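Local coordinates for thioredoxin-like protein (Klebsiella pneumoniae subsp. pneumoniae MGH 78578, PDB 3TY1), which probably binds carbohydrate, as a putative aldose 1-epimerase-like protein with a galactose mutarotase-type beta-supersandwich fold, although its substrate and reaction are not established, at residues Leu98-Arg101 with Leu107-Phe110; Lys38-Gly43 with Lys88-Pro93. All blocks are in the same frame, centred on the assembly; numbering follows the deposited sequence. Where two conformers were deposited one is given.

Interaction 1: residues Leu98-Arg101 with Leu107-Phe110; sequences LESR and LEGF
Arg101 and Glu108 meet in a salt bridge that joins the start of the short, weakly bonded helix 100-103 to the 3-10 turn at 107-108, in the connection that leads to strand 114-119 of the beta-supersandwich. The carboxylate lies at the edge of the guanidinium rather than over its face, and the two flat groups are steeply turned against each other, their planes 76° apart. Glu108 OE2 sits 2.9 Å from Arg101 NE, close to the guanidinium plane, and the N-H points almost straight at it (171°). The oxygen offers its anti lone pair, the one directed away from OE1. A second bond, from Arg101 NH2 to the same OE2, is weak at 3.4 Å and bent, so the grip is lopsided toward NE. Both side chains are stretched out: that of Arg101 runs extended from CG to NE, with chi2 and chi3 near 180°, which carries NE across to the carboxylate. Arg101 NH1 forms a further salt bridge with Glu120 of the second subunit, and Glu108 OE1 forms one with Lys138 of that subunit, which places this buried ion pair at a subunit interface. The added positive charge near OE1 would be expected to favour the ionised carboxylate. Ser100 reaches Glu108 only through solvent: its OG, which also bonds Asn97 O, is 4.3 Å from Glu108 OE2. One water bridges Ser100 OG, at 2.9 Å, and Glu108 OE2. The other donates to Glu108 OE1 at 2.8 Å and only weakly to Ser100 OG, at 3.3 Å.

Interaction 2: residues Lys38-Gly43 with Lys88-Pro93; sequences KVLHGG and KEVVNP
Leu40 and Val90 supply the apolar part of this contact, their side chains crossing at about a right angle. A single methyl of the leucine, CD1, does the touching, 3.8 Å from Val90 CG2 and equally near the valine CB. Val90 CG1 stands anti to the backbone N (chi1 180°), leaving CG2 on the side that faces Leu40. Leu40 also packs on Ile50 of strand 49-55.

The polar part of the contact involves Gly43 and includes no direct hydrogen bond between the segments. The extended Glu89 side chain brings its carboxylate alongside the Gly43 backbone, with OE1 3.8 Å and OE2 4.0 Å from Gly43 CA, which bears no side chain. Glu89 bridges the backbone just after 38-43, where OE1 accepts from Lys44 N, and the second subunit, where OE2 is hydrogen-bonded to Ser145 OG. The Gly43 backbone bonds to that subunit as well.

The Val90 backbone is held by side chains of the intervening loop: its N donates to Gln45 OE1 and its O accepts from Ser48 OG. Together these contacts join the loop after strand 33-39 to an irregular connection in the beta-supersandwich, next to a subunit interface.

From the N terminus, the chain first leaves strand 33-39 through residues 38-43, then runs through strands 49-55, 60-64, 70-76 and 79-81 before residues 88-93 return to close interaction 2, a long loop that spans much of the six-stranded sheet. Interaction 1 follows in series, neither nested nor crossed: only five residues separate 98-101 from 107-110, and it closes a short local loop just before strand 114-119 of the mixed sheet. The two centres lie about 15 Å apart, yet the contacts touch where Val91 CG2 packs against Glu108 O at 3.7 Å. Both also reach the second subunit, so neighbouring connections of the fold share one interface.

Interaction 1: residues Leu98-Arg101 with Leu107-Phe110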
loop_
_atom_site.group_PDB
_atom_site.type_symbol
_atom_site.label_atom_id
_atom_site.label_comp_id
_atom_site.label_asym_id
_atom_site.label_seq_id
_atom_site.Cartn_x
_atom_site.Cartn_y
_atom_site.Cartn_z
ATOM N N LEU A 98 5.416 5.209 2.873
ATOM C CA LEU A 98 6.666 5.943 3.160
ATOM C C LEU A 98 6.503 7.467 3.140
ATOM O O LEU A 98 7.223 8.187 3.874
ATOM C CB LEU A 98 7.814 5.482 2.217
ATOM C CG LEU A 98 8.290 4.025 2.323
ATOM C CD1 LEU A 98 9.234 3.669 1.101
ATOM C CD2 LEU A 98 8.988 3.726 3.666
ATOM N N GLU A 99 5.528 7.944 2.359
ATOM C CA GLU A 99 5.234 9.373 2.269
ATOM C C GLU A 99 4.452 9.895 3.480
ATOM O O GLU A 99 4.434 11.108 3.725
ATOM C CB GLU A 99 4.475 9.699 0.965
ATOM C CG GLU A 99 5.354 9.726 -0.309
ATOM C CD GLU A 99 5.752 8.360 -0.822
ATOM O OE1 GLU A 99 5.109 7.337 -0.448
ATOM O OE2 GLU A 99 6.712 8.324 -1.621
ATOM N N SER A 100 3.816 9.004 4.233
ATOM C CA SER A 100 3.018 9.435 5.368
ATOM C C SER A 100 3.896 10.055 6.497
ATOM O O SER A 100 5.133 9.930 6.522
ATOM C CB SER A 100 2.124 8.282 5.882
ATOM O OG SER A 100 2.905 7.324 6.511
ATOM N N ARG A 101 3.237 10.787 7.389
ATOM C CA ARG A 101 3.922 11.546 8.422
ATOM C C ARG A 101 5.009 12.457 7.817
ATOM O O ARG A 101 6.117 12.579 8.365
ATOM C CB ARG A 101 4.504 10.612 9.496
ATOM C CG ARG A 101 3.520 9.670 10.107
ATOM C CD ARG A 101 4.179 8.806 11.179
ATOM N NE ARG A 101 3.245 7.821 11.716
ATOM C CZ ARG A 101 2.490 7.962 12.819
ATOM N NH1 ARG A 101 2.473 9.075 13.549
ATOM N NH2 ARG A 101 1.723 6.970 13.198
ATOM N N LEU A 107 9.494 5.032 9.754
ATOM C CA LEU A 107 9.510 4.809 11.192
ATOM C C LEU A 107 8.544 3.703 11.677
ATOM O O LEU A 107 8.743 3.134 12.743
ATOM C CB LEU A 107 9.262 6.111 11.941
ATOM C CG LEU A 107 10.317 7.241 11.853
ATOM C CD1 LEU A 107 9.748 8.460 12.580
ATOM C CD2 LEU A 107 11.659 6.837 12.446
ATOM N N GLU A 108 7.504 3.415 10.903
ATOM C CA GLU A 108 6.523 2.391 11.241
ATOM C C GLU A 108 7.056 0.970 11.070
ATOM O O GLU A 108 6.432 0.011 11.564
ATOM C CB GLU A 108 5.221 2.603 10.435
ATOM C CG GLU A 108 4.608 4.005 10.690
ATOM C CD GLU A 108 3.268 4.270 10.019
ATOM O OE1 GLU A 108 2.773 3.438 9.218
ATOM O OE2 GLU A 108 2.684 5.337 10.323
ATOM N N GLY A 109 8.174 0.827 10.360
ATOM C CA GLY A 109 8.810 -0.474 10.138
ATOM C C GLY A 109 10.159 -0.716 10.792
ATOM O O GLY A 109 10.694 -1.835 10.731
ATOM N N PHE A 110 10.678 0.288 11.487
ATOM C CA PHE A 110 12.087 0.255 11.911
ATOM C C PHE A 110 12.351 -0.490 13.188
ATOM O O PHE A 110 11.980 -0.042 14.294
ATOM C CB PHE A 110 12.672 1.688 11.970
ATOM C CG PHE A 110 14.148 1.750 12.352
ATOM C CD1 PHE A 110 15.066 0.866 11.824
ATOM C CD2 PHE A 110 14.623 2.774 13.152
ATOM C CE1 PHE A 110 16.441 0.948 12.142
ATOM C CE2 PHE A 110 15.966 2.858 13.466
ATOM C CZ PHE A 110 16.872 1.947 12.958
HETATM O O HOH W 1 1.200 6.543 8.691
HETATM O O HOH W 2 1.861 4.194 6.673
#

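Interaction 2: residues Lys38-Gly43 with Lys88-Pro93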
loop_
_atom_site.group_PDB
_atom_site.type_symbol
_atom_site.label_atom_id
_atom_site.label_comp_id
_atom_site.label_asym_id
_atom_site.label_seq_id
_atom_site.Cartn_x
_atom_site.Cartn_y
_atom_site.Cartn_z
ATOM N N LYS A 38 10.793 -18.694 6.626
ATOM C CA LYS A 38 9.516 -18.768 7.237
ATOM C C LYS A 38 8.657 -17.611 6.787
ATOM O O LYS A 38 9.090 -16.436 6.839
ATOM C CB LYS A 38 9.739 -18.793 8.752
ATOM C CG LYS A 38 8.502 -18.944 9.612
ATOM C CD LYS A 38 8.836 -19.082 11.152
ATOM C CE LYS A 38 9.707 -20.300 11.481
ATOM N NZ LYS A 38 9.794 -20.643 12.949
ATOM N N VAL A 39 7.413 -17.923 6.413
ATOM C CA VAL A 39 6.435 -16.935 6.028
ATOM C C VAL A 39 5.698 -16.589 7.290
ATOM O O VAL A 39 5.139 -17.474 7.945
ATOM C CB VAL A 39 5.427 -17.452 4.976
ATOM C CG1 VAL A 39 4.454 -16.307 4.552
ATOM C CG2 VAL A 39 6.135 -17.969 3.758
ATOM N N LEU A 40 5.682 -15.315 7.639
ATOM C CA LEU A 40 5.053 -14.851 8.883
ATOM C C LEU A 40 3.598 -14.414 8.661
ATOM O O LEU A 40 3.151 -14.138 7.543
ATOM C CB LEU A 40 5.854 -13.706 9.516
ATOM C CG LEU A 40 7.298 -14.026 9.885
ATOM C CD1 LEU A 40 7.946 -12.673 10.317
ATOM C CD2 LEU A 40 7.347 -15.126 10.939
ATOM N N HIS A 41 2.866 -14.313 9.770
ATOM C CA HIS A 41 1.439 -13.995 9.740
ATOM C C HIS A 41 1.084 -13.124 10.941
ATOM O O HIS A 41 1.834 -13.058 11.935
ATOM C CB HIS A 41 0.573 -15.259 9.705
ATOM C CG HIS A 41 0.844 -16.159 8.543
ATOM N ND1 HIS A 41 0.358 -15.906 7.275
ATOM C CD2 HIS A 41 1.559 -17.315 8.453
ATOM C CE1 HIS A 41 0.770 -16.861 6.453
ATOM N NE2 HIS A 41 1.485 -17.734 7.144
ATOM N N GLY A 42 -0.051 -12.442 10.837
ATOM C CA GLY A 42 -0.577 -11.619 11.916
ATOM C C GLY A 42 -0.238 -10.144 11.784
ATOM O O GLY A 42 0.863 -9.770 11.342
ATOM N N GLY A 43 -1.190 -9.284 12.152
ATOM C CA GLY A 43 -0.926 -7.853 12.108
ATOM C C GLY A 43 -0.447 -7.361 10.748
ATOM O O GLY A 43 -0.896 -7.844 9.726
ATOM N N LYS A 88 7.470 -4.271 16.798
ATOM C CA LYS A 88 7.807 -5.664 17.058
ATOM C C LYS A 88 7.567 -6.556 15.838
ATOM O O LYS A 88 8.153 -7.613 15.725
ATOM C CB LYS A 88 6.989 -6.206 18.217
ATOM C CG LYS A 88 7.088 -5.424 19.504
ATOM C CD LYS A 88 8.418 -5.491 20.156
ATOM C CE LYS A 88 8.438 -4.694 21.500
ATOM N NZ LYS A 88 9.881 -4.253 21.825
ATOM N N GLU A 89 6.750 -6.120 14.912
ATOM C CA GLU A 89 6.431 -6.917 13.729
ATOM C C GLU A 89 7.452 -6.680 12.599
ATOM O O GLU A 89 8.058 -5.622 12.543
ATOM C CB GLU A 89 5.027 -6.507 13.269
ATOM C CG GLU A 89 4.001 -7.091 14.312
ATOM C CD GLU A 89 2.553 -6.709 14.076
ATOM O OE1 GLU A 89 2.227 -6.028 13.059
ATOM O OE2 GLU A 89 1.755 -7.084 14.968
ATOM N N VAL A 90 7.590 -7.689 11.737
ATOM C CA VAL A 90 8.333 -7.614 10.500
ATOM C C VAL A 90 7.301 -7.099 9.477
ATOM O O VAL A 90 6.587 -7.892 8.825
ATOM C CB VAL A 90 8.911 -8.997 10.123
ATOM C CG1 VAL A 90 9.709 -8.922 8.773
ATOM C CG2 VAL A 90 9.784 -9.561 11.322
ATOM N N VAL A 91 7.243 -5.774 9.338
ATOM C CA VAL A 91 6.156 -5.130 8.610
ATOM C C VAL A 91 6.297 -5.354 7.114
ATOM O O VAL A 91 7.349 -5.039 6.505
ATOM C CB VAL A 91 6.028 -3.651 8.963
ATOM C CG1 VAL A 91 4.894 -2.967 8.172
ATOM C CG2 VAL A 91 5.873 -3.484 10.508
ATOM N N ASN A 92 5.246 -5.916 6.512
ATOM C CA ASN A 92 5.222 -6.122 5.066
ATOM C C ASN A 92 5.146 -4.703 4.478
ATOM O O ASN A 92 4.270 -3.931 4.854
ATOM C CB ASN A 92 3.993 -6.900 4.665
ATOM C CG ASN A 92 3.958 -7.276 3.185
ATOM O OD1 ASN A 92 4.247 -6.462 2.310
ATOM N ND2 ASN A 92 3.477 -8.501 2.907
ATOM N N PRO A 93 6.052 -4.346 3.537
ATOM C CA PRO A 93 5.977 -2.984 2.949
ATOM C C PRO A 93 4.614 -2.578 2.340
ATOM O O PRO A 93 4.353 -1.385 2.223
ATOM C CB PRO A 93 7.029 -3.045 1.858
ATOM C CG PRO A 93 8.060 -3.958 2.416
ATOM C CD PRO A 93 7.266 -5.047 3.076
#